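Local coordinates for protein orotidine 5'-phosphate decarboxylase (Methanocaldococcus jannaschii, PDB 4LUI) that probably catalyses the decarboxylation of orotidine 5'-monophosphate to UMP, the last step of de novo UMP biosynthesis, at residues B[22-27]-B[45-50]; B[182-187]-B[205-210]. All coordinates share one frame; numbering follows the deposited sequence.

How the contacts relate
Both contacts belong to one closed barrel of eight parallel strands, the TIM barrel. Contact 1 pairs its first two strands, 23-27 and 49-53. Contact 2 pairs its last two, 183-186 and 207-210. Contact 1 is complete in the chain before contact 2 begins. Even so, their centres lie about 9 Å apart, because strands 23-27 and 207-210 are neighbours and close the barrel. At this seam Met-25 N is 2.8 Å from Val-208 O, a probable hydrogen bond. Inside the barrel Met-25 CE packs on Tyr-207 CD2 at 3.5 Å. The two contacts flank the seam, and both lie near the predicted substrate site.

Contact 1: residues B[22-27]-B[45-50]; sequences PKLMLA and DYVDAI
Asp-48 reaches across to Leu-24 with its carboxylate, and the backbones pair beside it. Leu-24 N donates to Asp-48 OD2 at 2.8 Å through the anti lone pair, in a nearly straight bond (172°). The aspartate side chain crosses that of Lys-23 at about a right angle. Lys-228 forms a salt bridge with the same OD2, so this oxygen is gripped twice. Leu-24 O also takes two donors. Asp-48 N donates to Leu-24 O at 2.8 Å, in the carbonyl plane. Ala-49 N donates to Leu-24 O at 3.1 Å in a more bent bond (142°). Leu-26 N then donates to Ala-49 O at 2.9 Å, which continues the parallel pairing.

The apolar contacts fall on two faces. Met-25 CG meets Ala-49 CB at 4.0 Å on one. On the other, Val-47 CG1 touches both Leu-26 CB, at 4.1 Å, and Leu-24 CD2, at 4.2 Å. With CG anti to the backbone N (chi1 173°), Leu-24 turns CD2 onto the buried Tyr-46 O, which has no hydrogen-bond partner in the model.

Strands 23-27 and 49-53 form a beta-alpha-beta unit with helix 33-43. That helix covers Leu-26 and Ile-50, whereas helix 220-230 packs on Leu-24 and Tyr-46.

Contact 2: residues B[182-187]-B[205-210]; sequences PVITPG and NDYVIV
Ile-184 lies alongside Tyr-207, both side chains pointing the same way, and its CG1 overlaps the ring obliquely at CD1 (3.6 Å). The other branch of the isoleucine faces the next residue on this side of the sheet. CG2, anti to the backbone N, meets Ile-209 CD1 at 3.6 Å. The two isoleucines thus cross at a slant. The tyrosine hydroxyl is held by Glu-75 OE1.

A ladder of backbone bonds runs beneath these side chains. Tyr-207 N donates to Val-183 O at 2.9 Å, in the carbonyl plane. Thr-185 N returns a bond to Tyr-207 O at 3.1 Å. Ile-209 N then reaches Thr-185 O at 2.8 Å, and Gly-187 N closes the ladder on Ile-209 O in an almost straight bond (176°). Gly-187 also brings its CA to 3.7 Å from Val-208 CB, a close contact on the face of Thr-185 and Val-208.

At the start of the pair a side chain takes over. Val-183 N donates to Asp-206 OD1 at 2.9 Å, on the anti side and 33° out of the carboxylate plane. The other oxygen, OD2, forms a salt bridge with Lys-176 of helix 169-179.

The parallel strands cross at -31°. They are the seventh and eighth of a TIM barrel. Pro-186 and Gly-187, at the C-terminal end of strand 183-186, begin a run of residues predicted to bind the substrate.

Contact 1: residues B[22-27]-B[45-50]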
ATOM      1  N   PRO B  22      23.630   5.013  14.232  1.00 21.28           N
ATOM      2  CA  PRO B  22      22.396   4.345  13.804  1.00 19.91           C
ATOM      3  C   PRO B  22      22.645   3.028  13.076  1.00 17.69           C
ATOM      4  O   PRO B  22      23.757   2.757  12.612  1.00 18.53           O
ATOM      5  CB  PRO B  22      21.744   5.367  12.862  1.00 20.27           C
ATOM      6  CG  PRO B  22      22.848   6.254  12.425  1.00 23.08           C
ATOM      7  CD  PRO B  22      23.808   6.320  13.579  1.00 24.03           C
ATOM      8  N   LYS B  23      21.601   2.210  13.003  1.00 17.29           N
ATOM      9  CA  LYS B  23      21.641   0.961  12.262  1.00 17.14           C
ATOM     10  C   LYS B  23      21.549   1.247  10.761  1.00 18.49           C
ATOM     11  O   LYS B  23      20.992   2.258  10.349  1.00 16.78           O
ATOM     12  CB  LYS B  23      20.490   0.061  12.707  1.00 17.78           C
ATOM     13  CG  LYS B  23      20.676  -0.449  14.142  1.00 18.55           C
ATOM     14  CD  LYS B  23      19.530  -1.334  14.590  1.00 23.78           C
ATOM     15  CE  LYS B  23      18.391  -0.524  15.165  1.00 22.29           C
ATOM     16  NZ  LYS B  23      17.369  -1.411  15.808  1.00 25.95           N
ATOM     17  N   LEU B  24      22.114   0.360   9.948  1.00 15.08           N
ATOM     18  CA  LEU B  24      22.058   0.518   8.502  1.00 14.35           C
ATOM     19  C   LEU B  24      20.982  -0.390   7.917  1.00 14.34           C
ATOM     20  O   LEU B  24      21.025  -1.610   8.089  1.00 15.06           O
ATOM     21  CB  LEU B  24      23.420   0.197   7.878  1.00 12.97           C
ATOM     22  CG  LEU B  24      23.470   0.170   6.353  1.00 13.44           C
ATOM     23  CD1 LEU B  24      23.127   1.544   5.778  1.00 16.60           C
ATOM     24  CD2 LEU B  24      24.857  -0.278   5.889  1.00 16.63           C
ATOM     25  N   MET B  25      20.014   0.213   7.232  1.00 11.57           N
ATOM     26  CA  MET B  25      18.917  -0.528   6.627  1.00 12.11           C
ATOM     27  C   MET B  25      19.043  -0.445   5.123  1.00 13.11           C
ATOM     28  O   MET B  25      19.072   0.648   4.563  1.00 13.87           O
ATOM     29  CB  MET B  25      17.562   0.047   7.069  1.00 12.87           C
ATOM     30  CG  MET B  25      16.368  -0.678   6.438  1.00 13.59           C
ATOM     31  SD  MET B  25      14.792   0.039   6.950  1.00 16.05           S
ATOM     32  CE  MET B  25      14.777  -0.392   8.679  1.00 19.23           C
ATOM     33  N   LEU B  26      19.128  -1.600   4.469  1.00 12.48           N
ATOM     34  CA  LEU B  26      19.189  -1.638   3.012  1.00 11.53           C
ATOM     35  C   LEU B  26      17.788  -1.617   2.416  1.00 11.29           C
ATOM     36  O   LEU B  26      16.970  -2.479   2.755  1.00 12.23           O
ATOM     37  CB  LEU B  26      19.932  -2.910   2.542  1.00 11.85           C
ATOM     38  CG  LEU B  26      19.898  -3.187   1.027  1.00 12.94           C
ATOM     39  CD1 LEU B  26      20.568  -2.054   0.256  1.00 16.28           C
ATOM     40  CD2 LEU B  26      20.541  -4.538   0.689  1.00 17.70           C
ATOM     41  N   ALA B  27      17.513  -0.647   1.540  1.00 13.57           N
ATOM     42  CA  ALA B  27      16.270  -0.656   0.772  1.00 11.27           C
ATOM     43  C   ALA B  27      16.506  -1.523  -0.459  1.00 12.50           C
ATOM     44  O   ALA B  27      17.145  -1.091  -1.424  1.00 13.38           O
ATOM     45  CB  ALA B  27      15.835   0.780   0.375  1.00 10.80           C
ATOM     46  N   ASP B  45      26.736  -9.113   6.331  1.00 23.73           N
ATOM     47  CA  ASP B  45      27.635  -8.828   7.447  1.00 26.77           C
ATOM     48  C   ASP B  45      27.768  -7.333   7.757  1.00 27.03           C
ATOM     49  O   ASP B  45      28.378  -6.955   8.759  1.00 28.33           O
ATOM     50  CB  ASP B  45      29.028  -9.418   7.189  1.00 28.10           C
ATOM     51  CG  ASP B  45      29.029 -10.934   7.163  1.00 31.84           C
ATOM     52  OD1 ASP B  45      28.198 -11.554   7.857  1.00 33.07           O
ATOM     53  OD2 ASP B  45      29.880 -11.509   6.451  1.00 40.41           O
ATOM     54  N   TYR B  46      27.213  -6.483   6.902  1.00 18.06           N
ATOM     55  CA  TYR B  46      27.359  -5.039   7.079  1.00 17.85           C
ATOM     56  C   TYR B  46      26.048  -4.303   7.312  1.00 22.82           C
ATOM     57  O   TYR B  46      26.039  -3.208   7.870  1.00 28.66           O
ATOM     58  CB  TYR B  46      28.074  -4.431   5.877  1.00 20.37           C
ATOM     59  CG  TYR B  46      29.499  -4.881   5.799  1.00 22.43           C
ATOM     60  CD1 TYR B  46      30.448  -4.375   6.673  1.00 22.81           C
ATOM     61  CD2 TYR B  46      29.894  -5.837   4.878  1.00 26.23           C
ATOM     62  CE1 TYR B  46      31.765  -4.798   6.614  1.00 24.27           C
ATOM     63  CE2 TYR B  46      31.203  -6.265   4.813  1.00 31.02           C
ATOM     64  CZ  TYR B  46      32.133  -5.743   5.682  1.00 28.93           C
ATOM     65  OH  TYR B  46      33.439  -6.168   5.613  1.00 37.12           O
ATOM     66  N   VAL B  47      24.941  -4.891   6.879  1.00 20.33           N
ATOM     67  CA  VAL B  47      23.649  -4.254   7.076  1.00 17.66           C
ATOM     68  C   VAL B  47      22.999  -4.791   8.336  1.00 20.22           C
ATOM     69  O   VAL B  47      23.254  -5.925   8.741  1.00 22.52           O
ATOM     70  CB  VAL B  47      22.703  -4.458   5.861  1.00 18.65           C
ATOM     71  CG1 VAL B  47      23.373  -3.962   4.595  1.00 20.25           C
ATOM     72  CG2 VAL B  47      22.310  -5.932   5.720  1.00 21.20           C
ATOM     73  N   ASP B  48      22.167  -3.967   8.964  1.00 15.95           N
ATOM     74  CA  ASP B  48      21.496  -4.370  10.193  1.00 15.07           C
ATOM     75  C   ASP B  48      20.054  -4.771   9.909  1.00 14.80           C
ATOM     76  O   ASP B  48      19.443  -5.508  10.687  1.00 18.72           O
ATOM     77  CB  ASP B  48      21.530  -3.234  11.214  1.00 17.31           C
ATOM     78  CG  ASP B  48      22.938  -2.879  11.609  1.00 21.71           C
ATOM     79  OD1 ASP B  48      23.598  -3.725  12.256  1.00 24.03           O
ATOM     80  OD2 ASP B  48      23.400  -1.775  11.258  1.00 19.63           O
ATOM     81  N   ALA B  49      19.520  -4.285   8.794  1.00 15.55           N
ATOM     82  CA  ALA B  49      18.139  -4.579   8.418  1.00 15.45           C
ATOM     83  C   ALA B  49      17.975  -4.556   6.910  1.00 14.22           C
ATOM     84  O   ALA B  49      18.737  -3.899   6.206  1.00 14.85           O
ATOM     85  CB  ALA B  49      17.172  -3.577   9.062  1.00 17.23           C
ATOM     86  N   ILE B  50      16.970  -5.273   6.421  1.00 13.62           N
ATOM     87  CA  ILE B  50      16.648  -5.272   4.999  1.00 11.50           C
ATOM     88  C   ILE B  50      15.188  -4.880   4.838  1.00 11.22           C
ATOM     89  O   ILE B  50      14.318  -5.465   5.492  1.00 15.56           O
ATOM     90  CB  ILE B  50      16.886  -6.658   4.369  1.00 13.57           C
ATOM     91  CG1 ILE B  50      18.367  -7.050   4.509  1.00 18.67           C
ATOM     92  CG2 ILE B  50      16.467  -6.654   2.892  1.00 18.06           C
ATOM     93  CD1 ILE B  50      18.679  -8.451   4.082  1.00 31.08           C
TER

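Contact 2: residues B[182-187]-B[205-210]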
ATOM      1  N   PRO B 182      12.094   5.699  17.775  1.00 15.37           N
ATOM      2  CA  PRO B 182      13.075   5.466  16.709  1.00 17.62           C
ATOM      3  C   PRO B 182      12.583   5.962  15.348  1.00 16.04           C
ATOM      4  O   PRO B 182      11.394   5.848  15.027  1.00 15.47           O
ATOM      5  CB  PRO B 182      13.207   3.943  16.692  1.00 18.73           C
ATOM      6  CG  PRO B 182      12.946   3.553  18.117  1.00 16.60           C
ATOM      7  CD  PRO B 182      11.834   4.475  18.551  1.00 15.46           C
ATOM      8  N   VAL B 183      13.506   6.512  14.565  1.00 14.43           N
ATOM      9  CA  VAL B 183      13.199   7.018  13.241  1.00 13.42           C
ATOM     10  C   VAL B 183      14.004   6.227  12.230  1.00 13.18           C
ATOM     11  O   VAL B 183      15.167   5.868  12.488  1.00 15.74           O
ATOM     12  CB  VAL B 183      13.572   8.507  13.120  1.00 17.56           C
ATOM     13  CG1 VAL B 183      13.178   9.042  11.754  1.00 26.45           C
ATOM     14  CG2 VAL B 183      12.873   9.300  14.197  1.00 20.85           C
ATOM     15  N   ILE B 184      13.361   5.946  11.102  1.00 13.62           N
ATOM     16  CA  ILE B 184      13.969   5.314   9.938  1.00 13.80           C
ATOM     17  C   ILE B 184      13.974   6.380   8.836  1.00 11.94           C
ATOM     18  O   ILE B 184      12.915   6.875   8.441  1.00 15.27           O
ATOM     19  CB  ILE B 184      13.132   4.112   9.507  1.00 15.36           C
ATOM     20  CG1 ILE B 184      13.115   3.066  10.633  1.00 18.55           C
ATOM     21  CG2 ILE B 184      13.665   3.513   8.225  1.00 15.62           C
ATOM     22  CD1 ILE B 184      11.948   2.077  10.532  1.00 18.82           C
ATOM     23  N   THR B 185      15.160   6.756   8.371  1.00 11.23           N
ATOM     24  CA  THR B 185      15.296   7.921   7.496  1.00 11.63           C
ATOM     25  C   THR B 185      16.442   7.714   6.495  1.00 11.30           C
ATOM     26  O   THR B 185      17.377   6.966   6.767  1.00 13.25           O
ATOM     27  CB  THR B 185      15.532   9.192   8.348  1.00 15.46           C
ATOM     28  OG1 THR B 185      15.334  10.363   7.547  1.00 15.30           O
ATOM     29  CG2 THR B 185      16.935   9.224   8.938  1.00 14.18           C
ATOM     30  N   PRO B 186      16.380   8.361   5.322  1.00 13.39           N
ATOM     31  CA  PRO B 186      17.505   8.139   4.401  1.00 15.22           C
ATOM     32  C   PRO B 186      18.821   8.669   4.944  1.00 16.18           C
ATOM     33  O   PRO B 186      18.861   9.756   5.517  1.00 15.06           O
ATOM     34  CB  PRO B 186      17.100   8.941   3.160  1.00 15.59           C
ATOM     35  CG  PRO B 186      15.617   8.964   3.214  1.00 14.31           C
ATOM     36  CD  PRO B 186      15.283   9.102   4.679  1.00 15.01           C
ATOM     37  N   GLY B 187      19.895   7.912   4.744  1.00 12.93           N
ATOM     38  CA  GLY B 187      21.198   8.304   5.245  1.00 14.04           C
ATOM     39  C   GLY B 187      22.060   8.913   4.160  1.00 16.81           C
ATOM     40  O   GLY B 187      23.135   9.455   4.433  1.00 19.75           O
ATOM     41  N   ASN B 205      19.311   3.367  18.175  1.00 20.77           N
ATOM     42  CA  ASN B 205      17.979   2.828  17.933  1.00 16.48           C
ATOM     43  C   ASN B 205      17.304   3.369  16.683  1.00 17.97           C
ATOM     44  O   ASN B 205      16.237   2.889  16.292  1.00 17.44           O
ATOM     45  CB  ASN B 205      17.101   3.018  19.158  1.00 21.21           C
ATOM     46  CG  ASN B 205      17.573   2.177  20.319  1.00 23.74           C
ATOM     47  OD1 ASN B 205      17.715   0.957  20.191  1.00 26.27           O
ATOM     48  ND2 ASN B 205      17.869   2.818  21.437  1.00 22.95           N
ATOM     49  N   ASP B 206      17.932   4.348  16.039  1.00 16.42           N
ATOM     50  CA  ASP B 206      17.454   4.819  14.737  1.00 17.30           C
ATOM     51  C   ASP B 206      18.063   3.993  13.602  1.00 17.75           C
ATOM     52  O   ASP B 206      19.014   3.233  13.818  1.00 17.68           O
ATOM     53  CB  ASP B 206      17.805   6.297  14.546  1.00 14.46           C
ATOM     54  CG  ASP B 206      17.166   7.189  15.602  1.00 16.07           C
ATOM     55  OD1 ASP B 206      15.991   6.956  15.950  1.00 18.53           O
ATOM     56  OD2 ASP B 206      17.841   8.119  16.081  1.00 20.84           O
ATOM     57  N   TYR B 207      17.506   4.140  12.402  1.00 15.22           N
ATOM     58  CA  TYR B 207      18.053   3.491  11.212  1.00 15.66           C
ATOM     59  C   TYR B 207      18.271   4.529  10.124  1.00 15.55           C
ATOM     60  O   TYR B 207      17.448   5.436   9.946  1.00 13.87           O
ATOM     61  CB  TYR B 207      17.074   2.469  10.631  1.00 16.07           C
ATOM     62  CG  TYR B 207      16.636   1.325  11.516  1.00 18.56           C
ATOM     63  CD1 TYR B 207      15.729   1.530  12.560  1.00 17.78           C
ATOM     64  CD2 TYR B 207      17.073   0.029  11.264  1.00 16.94           C
ATOM     65  CE1 TYR B 207      15.301   0.477  13.352  1.00 20.24           C
ATOM     66  CE2 TYR B 207      16.645  -1.036  12.051  1.00 17.68           C
ATOM     67  CZ  TYR B 207      15.753  -0.800  13.088  1.00 20.10           C
ATOM     68  OH  TYR B 207      15.326  -1.843  13.879  1.00 25.95           O
ATOM     69  N   VAL B 208      19.364   4.392   9.383  1.00 13.42           N
ATOM     70  CA  VAL B 208      19.508   5.137   8.141  1.00 14.49           C
ATOM     71  C   VAL B 208      19.352   4.174   6.974  1.00 14.02           C
ATOM     72  O   VAL B 208      19.839   3.039   7.014  1.00 16.68           O
ATOM     73  CB  VAL B 208      20.851   5.904   8.028  1.00 19.97           C
ATOM     74  CG1 VAL B 208      20.870   7.099   8.977  1.00 21.12           C
ATOM     75  CG2 VAL B 208      22.039   4.972   8.284  1.00 22.13           C
ATOM     76  N   ILE B 209      18.655   4.636   5.947  1.00 12.12           N
ATOM     77  CA  ILE B 209      18.378   3.819   4.768  1.00 13.36           C
ATOM     78  C   ILE B 209      19.358   4.149   3.656  1.00 15.67           C
ATOM     79  O   ILE B 209      19.602   5.317   3.353  1.00 14.77           O
ATOM     80  CB  ILE B 209      16.981   4.091   4.214  1.00 14.24           C
ATOM     81  CG1 ILE B 209      15.904   3.866   5.277  1.00 19.60           C
ATOM     82  CG2 ILE B 209      16.702   3.209   2.998  1.00 15.11           C
ATOM     83  CD1 ILE B 209      14.540   4.377   4.817  1.00 19.35           C
ATOM     84  N   VAL B 210      19.896   3.112   3.030  1.00 11.99           N
ATOM     85  CA  VAL B 210      20.652   3.253   1.787  1.00 13.73           C
ATOM     86  C   VAL B 210      20.055   2.259   0.807  1.00 13.23           C
ATOM     87  O   VAL B 210      19.724   1.132   1.186  1.00 15.39           O
ATOM     88  CB  VAL B 210      22.152   2.974   1.999  1.00 12.62           C
ATOM     89  CG1 VAL B 210      22.918   3.043   0.683  1.00 14.49           C
ATOM     90  CG2 VAL B 210      22.736   3.963   3.013  1.00 13.33           C
TER